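Local coordinates for protein VIN1 (PDB 6BFI) that binds actin filaments as a vinculin homolog of a sponge and may play a role in cell-cell adhesion, at residues K476-W479 and L480-A483; E411-T414 and A415-D419; K440-A443 and K444-I448; S193-G196 and T197-Q201. One frame throughout, in Å; residues are numbered along the deposited sequence.

Contact 1: residues K476-W479 and L480-A483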
loop_
_atom_site.group_PDB
_atom_site.type_symbol
_atom_site.label_atom_id
_atom_site.label_comp_id
_atom_site.label_asym_id
_atom_site.label_seq_id
_atom_site.Cartn_x
_atom_site.Cartn_y
_atom_site.Cartn_z
ATOM N N LYS A 476 -2.058 24.666 -12.722
ATOM C CA LYS A 476 -0.976 24.052 -13.480
ATOM C C LYS A 476 0.050 23.410 -12.556
ATOM O O LYS A 476 0.521 22.298 -12.816
ATOM C CB LYS A 476 -0.304 25.090 -14.381
ATOM C CG LYS A 476 0.752 24.507 -15.311
ATOM C CD LYS A 476 1.469 25.586 -16.114
ATOM C CE LYS A 476 2.404 26.406 -15.239
ATOM N NZ LYS A 476 3.302 27.282 -16.045
ATOM N N GLU A 477 0.404 24.095 -11.465
ATOM C CA GLU A 477 1.386 23.534 -10.544
ATOM C C GLU A 477 0.819 22.361 -9.753
ATOM O O GLU A 477 1.570 21.454 -9.374
ATOM C CB GLU A 477 1.906 24.620 -9.606
ATOM C CG GLU A 477 2.654 25.729 -10.330
ATOM C CD GLU A 477 3.017 26.883 -9.418
ATOM O OE1 GLU A 477 4.226 27.121 -9.204
ATOM O OE2 GLU A 477 2.090 27.549 -8.910
ATOM N N LYS A 478 -0.490 22.354 -9.488
ATOM C CA LYS A 478 -1.090 21.174 -8.869
ATOM C C LYS A 478 -1.027 19.974 -9.805
ATOM O O LYS A 478 -0.673 18.863 -9.380
ATOM C CB LYS A 478 -2.534 21.461 -8.461
ATOM C CG LYS A 478 -2.657 22.439 -7.310
ATOM C CD LYS A 478 -1.922 21.919 -6.088
ATOM C CE LYS A 478 -1.665 23.029 -5.087
ATOM N NZ LYS A 478 -0.910 22.535 -3.904
ATOM N N TRP A 479 -1.355 20.182 -11.083
ATOM C CA TRP A 479 -1.266 19.091 -12.046
ATOM C C TRP A 479 0.169 18.598 -12.185
ATOM O O TRP A 479 0.413 17.387 -12.239
ATOM C CB TRP A 479 -1.815 19.529 -13.404
ATOM C CG TRP A 479 -1.898 18.403 -14.402
ATOM C CD1 TRP A 479 -3.001 17.659 -14.709
ATOM C CD2 TRP A 479 -0.830 17.885 -15.210
ATOM N NE1 TRP A 479 -2.688 16.715 -15.659
ATOM C CE2 TRP A 479 -1.362 16.834 -15.983
ATOM C CE3 TRP A 479 0.521 18.211 -15.356
ATOM C CZ2 TRP A 479 -0.591 16.109 -16.888
ATOM C CZ3 TRP A 479 1.285 17.488 -16.252
ATOM C CH2 TRP A 479 0.728 16.449 -17.005
ATOM N N LEU A 480 1.133 19.521 -12.241
ATOM C CA LEU A 480 2.531 19.119 -12.362
ATOM C C LEU A 480 3.001 18.365 -11.124
ATOM O O LEU A 480 3.791 17.421 -11.228
ATOM C CB LEU A 480 3.415 20.342 -12.610
ATOM C CG LEU A 480 3.345 20.965 -14.005
ATOM C CD1 LEU A 480 4.254 22.188 -14.103
ATOM C CD2 LEU A 480 3.707 19.937 -15.066
ATOM N N GLU A 481 2.529 18.769 -9.944
ATOM C CA GLU A 481 2.907 18.064 -8.723
ATOM C C GLU A 481 2.369 16.638 -8.726
ATOM O O GLU A 481 3.124 15.677 -8.520
ATOM C CB GLU A 481 2.408 18.832 -7.498
ATOM C CG GLU A 481 2.528 18.056 -6.196
ATOM C CD GLU A 481 1.178 17.745 -5.574
ATOM O OE1 GLU A 481 0.268 18.598 -5.663
ATOM O OE2 GLU A 481 1.027 16.645 -4.999
ATOM N N ALA A 482 1.063 16.481 -8.968
ATOM C CA ALA A 482 0.479 15.144 -8.986
ATOM C C ALA A 482 1.126 14.272 -10.054
ATOM O O ALA A 482 1.455 13.105 -9.802
ATOM C CB ALA A 482 -1.030 15.234 -9.211
ATOM N N ALA A 483 1.334 14.830 -11.250
ATOM C CA ALA A 483 1.894 14.053 -12.350
ATOM C C ALA A 483 3.341 13.663 -12.079
ATOM O O ALA A 483 3.770 12.561 -12.440
ATOM C CB ALA A 483 1.781 14.844 -13.653
HETATM O O HOH W 1 -2.100 18.135 -6.807
#

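Contact 2: residues E411-T414 and A415-D419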
loop_
_atom_site.group_PDB
_atom_site.type_symbol
_atom_site.label_atom_id
_atom_site.label_comp_id
_atom_site.label_asym_id
_atom_site.label_seq_id
_atom_site.Cartn_x
_atom_site.Cartn_y
_atom_site.Cartn_z
ATOM N N GLU A 411 -5.647 16.707 -22.851
ATOM C CA GLU A 411 -6.530 15.671 -22.321
ATOM C C GLU A 411 -6.024 14.279 -22.686
ATOM O O GLU A 411 -5.948 13.388 -21.828
ATOM C CB GLU A 411 -7.955 15.885 -22.832
ATOM C CG GLU A 411 -8.643 17.109 -22.244
ATOM C CD GLU A 411 -9.246 16.848 -20.874
ATOM O OE1 GLU A 411 -10.489 16.873 -20.760
ATOM O OE2 GLU A 411 -8.483 16.614 -19.911
ATOM N N ALA A 412 -5.658 14.079 -23.957
ATOM C CA ALA A 412 -5.122 12.784 -24.366
ATOM C C ALA A 412 -3.797 12.484 -23.675
ATOM O O ALA A 412 -3.510 11.324 -23.351
ATOM C CB ALA A 412 -4.956 12.736 -25.885
ATOM N N HIS A 413 -2.989 13.517 -23.422
ATOM C CA HIS A 413 -1.709 13.316 -22.750
ATOM C C HIS A 413 -1.908 12.791 -21.329
ATOM O O HIS A 413 -1.410 11.716 -20.972
ATOM C CB HIS A 413 -0.917 14.623 -22.744
ATOM C CG HIS A 413 0.391 14.538 -22.019
ATOM N ND1 HIS A 413 1.426 13.733 -22.441
ATOM C CD2 HIS A 413 0.831 15.164 -20.902
ATOM C CE1 HIS A 413 2.448 13.865 -21.614
ATOM N NE2 HIS A 413 2.113 14.727 -20.671
ATOM N N THR A 414 -2.642 13.540 -20.503
ATOM C CA THR A 414 -2.836 13.114 -19.118
ATOM C C THR A 414 -3.613 11.804 -19.031
ATOM O O THR A 414 -3.328 10.975 -18.153
ATOM C CB THR A 414 -3.534 14.215 -18.316
ATOM O OG1 THR A 414 -3.737 13.774 -16.969
ATOM C CG2 THR A 414 -4.879 14.582 -18.936
ATOM N N ALA A 415 -4.573 11.585 -19.934
ATOM C CA ALA A 415 -5.237 10.286 -19.982
ATOM C C ALA A 415 -4.232 9.171 -20.240
ATOM O O ALA A 415 -4.313 8.095 -19.633
ATOM C CB ALA A 415 -6.327 10.286 -21.054
ATOM N N ARG A 416 -3.262 9.416 -21.128
ATOM C CA ARG A 416 -2.248 8.405 -21.408
ATOM C C ARG A 416 -1.356 8.163 -20.197
ATOM O O ARG A 416 -0.987 7.015 -19.911
ATOM C CB ARG A 416 -1.411 8.822 -22.615
ATOM C CG ARG A 416 -0.385 7.790 -23.041
ATOM C CD ARG A 416 -1.052 6.508 -23.511
ATOM N NE ARG A 416 -0.099 5.624 -24.172
ATOM C CZ ARG A 416 -0.437 4.548 -24.874
ATOM N NH1 ARG A 416 -1.713 4.215 -25.011
ATOM N NH2 ARG A 416 0.502 3.809 -25.448
ATOM N N LEU A 417 -0.994 9.228 -19.475
ATOM C CA LEU A 417 -0.207 9.057 -18.256
ATOM C C LEU A 417 -0.936 8.168 -17.257
ATOM O O LEU A 417 -0.351 7.229 -16.699
ATOM C CB LEU A 417 0.106 10.415 -17.627
ATOM C CG LEU A 417 1.030 11.353 -18.398
ATOM C CD1 LEU A 417 1.284 12.614 -17.584
ATOM C CD2 LEU A 417 2.337 10.654 -18.752
ATOM N N ALA A 418 -2.222 8.446 -17.021
ATOM C CA ALA A 418 -2.966 7.655 -16.044
ATOM C C ALA A 418 -3.139 6.212 -16.509
ATOM O O ALA A 418 -3.061 5.280 -15.698
ATOM C CB ALA A 418 -4.322 8.303 -15.767
ATOM N N ASP A 419 -3.369 6.008 -17.810
ATOM C CA ASP A 419 -3.478 4.650 -18.337
ATOM C C ASP A 419 -2.180 3.878 -18.138
ATOM O O ASP A 419 -2.197 2.715 -17.718
ATOM C CB ASP A 419 -3.858 4.684 -19.818
ATOM C CG ASP A 419 -5.331 4.965 -20.035
ATOM O OD1 ASP A 419 -5.984 5.475 -19.100
ATOM O OD2 ASP A 419 -5.836 4.674 -21.140
#

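Contact 3: residues K440-A443 and K444-I448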
loop_
_atom_site.group_PDB
_atom_site.type_symbol
_atom_site.label_atom_id
_atom_site.label_comp_id
_atom_site.label_asym_id
_atom_site.label_seq_id
_atom_site.Cartn_x
_atom_site.Cartn_y
_atom_site.Cartn_z
ATOM N N LYS A 440 -4.172 5.241 -6.653
ATOM C CA LYS A 440 -4.688 6.440 -6.002
ATOM C C LYS A 440 -4.117 7.698 -6.647
ATOM O O LYS A 440 -4.852 8.647 -6.947
ATOM C CB LYS A 440 -4.370 6.404 -4.506
ATOM C CG LYS A 440 -5.120 7.442 -3.684
ATOM C CD LYS A 440 -4.925 7.223 -2.189
ATOM C CE LYS A 440 -3.561 7.708 -1.718
ATOM N NZ LYS A 440 -3.463 9.195 -1.739
ATOM N N GLU A 441 -2.802 7.717 -6.882
ATOM C CA GLU A 441 -2.188 8.884 -7.509
ATOM C C GLU A 441 -2.695 9.091 -8.932
ATOM O O GLU A 441 -2.809 10.235 -9.393
ATOM C CB GLU A 441 -0.666 8.746 -7.491
ATOM C CG GLU A 441 -0.093 8.604 -6.092
ATOM C CD GLU A 441 1.421 8.572 -6.074
ATOM O OE1 GLU A 441 2.008 8.867 -5.011
ATOM O OE2 GLU A 441 2.021 8.254 -7.121
ATOM N N ALA A 442 -3.014 8.004 -9.638
ATOM C CA ALA A 442 -3.589 8.134 -10.972
ATOM C C ALA A 442 -4.987 8.741 -10.912
ATOM O O ALA A 442 -5.312 9.656 -11.682
ATOM C CB ALA A 442 -3.618 6.771 -11.665
ATOM N N ALA A 443 -5.832 8.239 -10.006
ATOM C CA ALA A 443 -7.179 8.788 -9.869
ATOM C C ALA A 443 -7.135 10.262 -9.485
ATOM O O ALA A 443 -7.944 11.066 -9.969
ATOM C CB ALA A 443 -7.973 7.985 -8.839
ATOM N N LYS A 444 -6.187 10.636 -8.620
ATOM C CA LYS A 444 -5.990 12.046 -8.304
ATOM C C LYS A 444 -5.577 12.834 -9.541
ATOM O O LYS A 444 -6.063 13.951 -9.764
ATOM C CB LYS A 444 -4.949 12.193 -7.195
ATOM C CG LYS A 444 -4.247 13.540 -7.184
ATOM C CD LYS A 444 -3.527 13.796 -5.871
ATOM C CE LYS A 444 -2.779 15.120 -5.919
ATOM N NZ LYS A 444 -2.298 15.553 -4.579
ATOM N N LEU A 445 -4.692 12.264 -10.364
ATOM C CA LEU A 445 -4.252 12.970 -11.565
ATOM C C LEU A 445 -5.414 13.229 -12.517
ATOM O O LEU A 445 -5.545 14.332 -13.061
ATOM C CB LEU A 445 -3.149 12.183 -12.269
ATOM C CG LEU A 445 -2.557 12.870 -13.502
ATOM C CD1 LEU A 445 -1.957 14.213 -13.125
ATOM C CD2 LEU A 445 -1.515 11.982 -14.174
ATOM N N ARG A 446 -6.270 12.226 -12.734
ATOM C CA ARG A 446 -7.455 12.444 -13.562
ATOM C C ARG A 446 -8.345 13.527 -12.960
ATOM O O ARG A 446 -8.784 14.458 -13.658
ATOM C CB ARG A 446 -8.235 11.137 -13.718
ATOM C CG ARG A 446 -7.482 10.019 -14.428
ATOM C CD ARG A 446 -8.384 8.808 -14.629
ATOM N NE ARG A 446 -7.852 7.872 -15.615
ATOM C CZ ARG A 446 -7.293 6.704 -15.314
ATOM N NH1 ARG A 446 -7.192 6.319 -14.049
ATOM N NH2 ARG A 446 -6.836 5.920 -16.281
ATOM N N ASP A 447 -8.602 13.429 -11.650
ATOM C CA ASP A 447 -9.509 14.363 -10.992
ATOM C C ASP A 447 -9.030 15.803 -11.139
ATOM O O ASP A 447 -9.804 16.686 -11.525
ATOM C CB ASP A 447 -9.664 13.989 -9.518
ATOM C CG ASP A 447 -10.637 14.895 -8.791
ATOM O OD1 ASP A 447 -11.858 14.762 -9.021
ATOM O OD2 ASP A 447 -10.180 15.735 -7.987
ATOM N N ILE A 448 -7.753 16.061 -10.841
ATOM C CA ILE A 448 -7.238 17.420 -10.984
ATOM C C ILE A 448 -7.142 17.806 -12.454
ATOM O O ILE A 448 -7.215 18.992 -12.798
ATOM C CB ILE A 448 -5.883 17.572 -10.265
ATOM C CG1 ILE A 448 -5.442 19.038 -10.254
ATOM C CG2 ILE A 448 -4.818 16.713 -10.926
ATOM C CD1 ILE A 448 -6.499 19.997 -9.728
#

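Contact 4: residues S193-G196 and T197-Q201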
loop_
_atom_site.group_PDB
_atom_site.type_symbol
_atom_site.label_atom_id
_atom_site.label_comp_id
_atom_site.label_asym_id
_atom_site.label_seq_id
_atom_site.Cartn_x
_atom_site.Cartn_y
_atom_site.Cartn_z
ATOM N N SER A 193 -3.879 12.382 5.714
ATOM C CA SER A 193 -3.925 12.687 4.287
ATOM C C SER A 193 -5.066 13.646 3.961
ATOM O O SER A 193 -4.880 14.627 3.228
ATOM C CB SER A 193 -4.053 11.396 3.477
ATOM O OG SER A 193 -5.223 10.685 3.837
ATOM N N GLU A 194 -6.263 13.381 4.497
ATOM C CA GLU A 194 -7.381 14.284 4.233
ATOM C C GLU A 194 -7.147 15.653 4.863
ATOM O O GLU A 194 -7.549 16.679 4.300
ATOM C CB GLU A 194 -8.688 13.673 4.733
ATOM C CG GLU A 194 -8.940 12.246 4.265
ATOM C CD GLU A 194 -8.940 12.099 2.751
ATOM O OE1 GLU A 194 -9.337 13.055 2.051
ATOM O OE2 GLU A 194 -8.542 11.019 2.263
ATOM N N LEU A 195 -6.498 15.688 6.031
ATOM C CA LEU A 195 -6.087 16.961 6.615
ATOM C C LEU A 195 -5.209 17.743 5.647
ATOM O O LEU A 195 -5.433 18.938 5.410
ATOM C CB LEU A 195 -5.352 16.722 7.935
ATOM C CG LEU A 195 -6.209 16.401 9.159
ATOM C CD1 LEU A 195 -5.326 16.020 10.338
ATOM C CD2 LEU A 195 -7.091 17.589 9.509
ATOM N N GLY A 196 -4.206 17.077 5.071
ATOM C CA GLY A 196 -3.384 17.728 4.064
ATOM C C GLY A 196 -4.202 18.247 2.897
ATOM O O GLY A 196 -3.983 19.368 2.423
ATOM N N THR A 197 -5.169 17.448 2.431
ATOM C CA THR A 197 -6.024 17.883 1.329
ATOM C C THR A 197 -6.750 19.180 1.669
ATOM O O THR A 197 -6.735 20.136 0.884
ATOM C CB THR A 197 -7.026 16.784 0.971
ATOM O OG1 THR A 197 -6.342 15.697 0.337
ATOM C CG2 THR A 197 -8.095 17.322 0.028
ATOM N N VAL A 198 -7.380 19.237 2.844
ATOM C CA VAL A 198 -8.112 20.444 3.227
ATOM C C VAL A 198 -7.167 21.639 3.317
ATOM O O VAL A 198 -7.448 22.725 2.779
ATOM C CB VAL A 198 -8.865 20.216 4.552
ATOM C CG1 VAL A 198 -9.573 21.486 4.983
ATOM C CG2 VAL A 198 -9.860 19.078 4.405
ATOM N N ARG A 199 -6.017 21.448 3.972
ATOM C CA ARG A 199 -5.084 22.551 4.184
ATOM C C ARG A 199 -4.557 23.106 2.864
ATOM O O ARG A 199 -4.361 24.321 2.730
ATOM C CB ARG A 199 -3.928 22.097 5.077
ATOM C CG ARG A 199 -3.912 22.755 6.451
ATOM C CD ARG A 199 -2.650 22.407 7.231
ATOM N NE ARG A 199 -2.742 21.118 7.911
ATOM C CZ ARG A 199 -3.049 20.973 9.197
ATOM N NH1 ARG A 199 -3.294 22.038 9.946
ATOM N NH2 ARG A 199 -3.109 19.762 9.735
ATOM N N GLU A 200 -4.324 22.239 1.876
ATOM C CA GLU A 200 -3.870 22.720 0.578
ATOM C C GLU A 200 -5.009 23.264 -0.275
ATOM O O GLU A 200 -4.752 24.055 -1.188
ATOM C CB GLU A 200 -3.126 21.617 -0.183
ATOM C CG GLU A 200 -3.961 20.410 -0.573
ATOM C CD GLU A 200 -3.152 19.362 -1.322
ATOM O OE1 GLU A 200 -3.108 19.418 -2.570
ATOM O OE2 GLU A 200 -2.549 18.490 -0.659
ATOM N N GLN A 201 -6.257 22.887 0.012
ATOM C CA GLN A 201 -7.376 23.306 -0.823
ATOM C C GLN A 201 -8.024 24.617 -0.389
ATOM O O GLN A 201 -8.719 25.234 -1.205
ATOM C CB GLN A 201 -8.448 22.213 -0.869
ATOM C CG GLN A 201 -8.078 21.021 -1.735
ATOM C CD GLN A 201 -7.653 21.423 -3.133
ATOM O OE1 GLN A 201 -8.442 21.970 -3.903
ATOM N NE2 GLN A 201 -6.398 21.154 -3.467
#

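Contact 1: residues K476-W479 and L480-A483
About two turns of alpha helix in the all-helical vinculin fold join K476-W479 to L480-A483, in the middle of helix 466-493. Four successive i to i+4 backbone bonds hold them, from L480 N to K476 O (2.9 Å) through E481 to E477 and A482 to K478 as far as A483 N to W479 O. The bond from A482 N to K478 O is the straightest, with an N-H...O angle of 177°. On the buried side the W479 indole lies along the helix towards the next turn, its CG anti to the backbone N (chi1 -173°). That torsion sets one ring face under A483, whose CB makes a CH-pi contact 3.8 Å from the centroid of the six-membered ring and 15° off its normal. L480 meets the same ring differently: its CD2 abuts the edge, in plane, 3.6 Å from W479 CE3. F410 and L445 of neighbouring helices also pack on the indole, while the K476 amine turns off to a salt bridge with E387. The outer side is polar. K478 and E481 carry opposite charges, but NZ and OE1 stay 4.5 Å apart, beyond a salt bridge. A water links the K478 main chain to the E481 carboxylate, donating to K478 O, which already accepts the A482 amide, and to E481 OE1 at 2.7 Å from the water oxygen.

Contact 2: residues E411-T414 and A415-D419
A histidine and a leucine in contact one turn apart (i, i+4) mark the inward side of helix 399-427, an amphipathic helix of the vinculin fold that packs against helices 432-449 and 466-493. H413 and L417 meet across the junction of E411-T414 and A415-D419. The imidazole extends with CG anti to the backbone N (chi1 177°), which carries the ring alongside the leucine one turn later. L417 CG then stands over one face, 4.2 Å above the ring plane and offset toward the rim, and its CD1 comes 3.8 Å from H413 NE2. That nitrogen is hydrogen-bonded to the carbonyl of V379 in a loop, a bond that probably steadies the ring's rotation beside the leucine. Beneath the side chains, L417 N donates to H413 O at 2.9 Å, and the three neighbouring i to i+4 bonds, ending with A418 N to T414 O, complete the backbone pattern. T414, next along the buried side, points its hydroxyl away from the backbone N (chi1 179°) and reaches S449 of helix 432-449 in a hydrogen bond. Its methyl CG2 is left between the backbone N and carbonyl carbon, 3.2 Å from A415 N. On the solvent side R416 leads off to a salt bridge with D375. Its first carbon remains with the helix: R416 CB rests 3.3 Å from A412 O and, equally near, from H413 O.

Contact 3: residues K440-A443 and K444-I448
R446 runs back past A442, one turn earlier in helix 432-449 of the all-helical vinculin fold, where K440-A443 continues into K444-I448. The two are tied first by an i to i+4 backbone bond, R446 N donating to A442 O at 2.9 Å, nearly in line with the carbonyl. R446 CG also lies against that oxygen at 3.5 Å. With CG beside the backbone N (chi1 -63°) and the chain extended as far as NE, the guanidinium passes A442 loosely, NH1 standing 4.3 Å from A442 CB. Its far end is held by a salt bridge from NH2 to D419 of helix 399-427, which probably sets its course. Beside R446, L445 CB sits 3.4 Å from A442 O, and D447 CB is at the same distance from A443 O. D447 turns to helix 224-249, where its OD2 is hydrogen-bonded to Y233 OH, while E441 OE2 pairs with S489. On the buried face L445 has CG anti to the backbone N (chi1 -177°), sending its methyls away from the preceding turn. They enter the seam between two helices, meeting T414 and L417 of helix 399-427 and W479, A483 and M486 of helix 466-493.

Contact 4: residues S193-G196 and T197-Q201
V198 lies back against E194 on the close-packed side of helix 185-215, in the vinculin fold, where S193-G196 passes into T197-Q201. Its CG2 rests 3.3 Å from E194 O, the oxygen that also accepts the V198 amide, and the side chain faces M168 and M172 of helix 154-178. L195, likewise buried, packs on V175 of that helix and takes the R199 amide on its carbonyl. T197 holds S193 O twice: its N donates at 2.9 Å, and its hydroxyl OG1 adds a weak bond to S193 O at 3.4 Å. OG1 reaches there because it lies beside the backbone N (chi1 -71°). E200 makes a short local contact with G196. Its CG takes the position between the backbone N and carbonyl carbon (chi1 65°), bringing E200 CG to 3.2 Å from G196 O, which accepts E200 N at 2.9 Å. The solvent side is looser. R199 is exposed and modelled in two conformers, so its approach to L195 and its long, weak ion pair with E176 are doubtful. No salt bridge joins the two segments, and E194 lies on A241 and I245 of helix 224-249. Cohesion between them therefore rests on carbonyl oxygens that accept an amide and are also touched by carbon or hydroxyl groups of the same residues; the one polar addition is the weak T197 OG1 bond.

In the fold
Contacts 1, 2 and 3 lie on three helices that share one apolar seam, whereas contact 4 belongs to the earlier helix 185-215, its centre about 25 Å from that of contact 2. All are short stretches of helix with one side buried and one at the surface. Contacts 1 and 2 bury three touching residues each, contacts 3 and 4 two each, while E477, A412, K440 and R199 are among those exposed. A long, weak ion pair from K444 to E481 flanks the seam. Rings shape contacts 1 and 2; contact 3 has none but sends charged side chains to neighbouring helices, and contact 4 depends mainly on carbonyls. Contact 4 approaches contact 1 at E200 and K478.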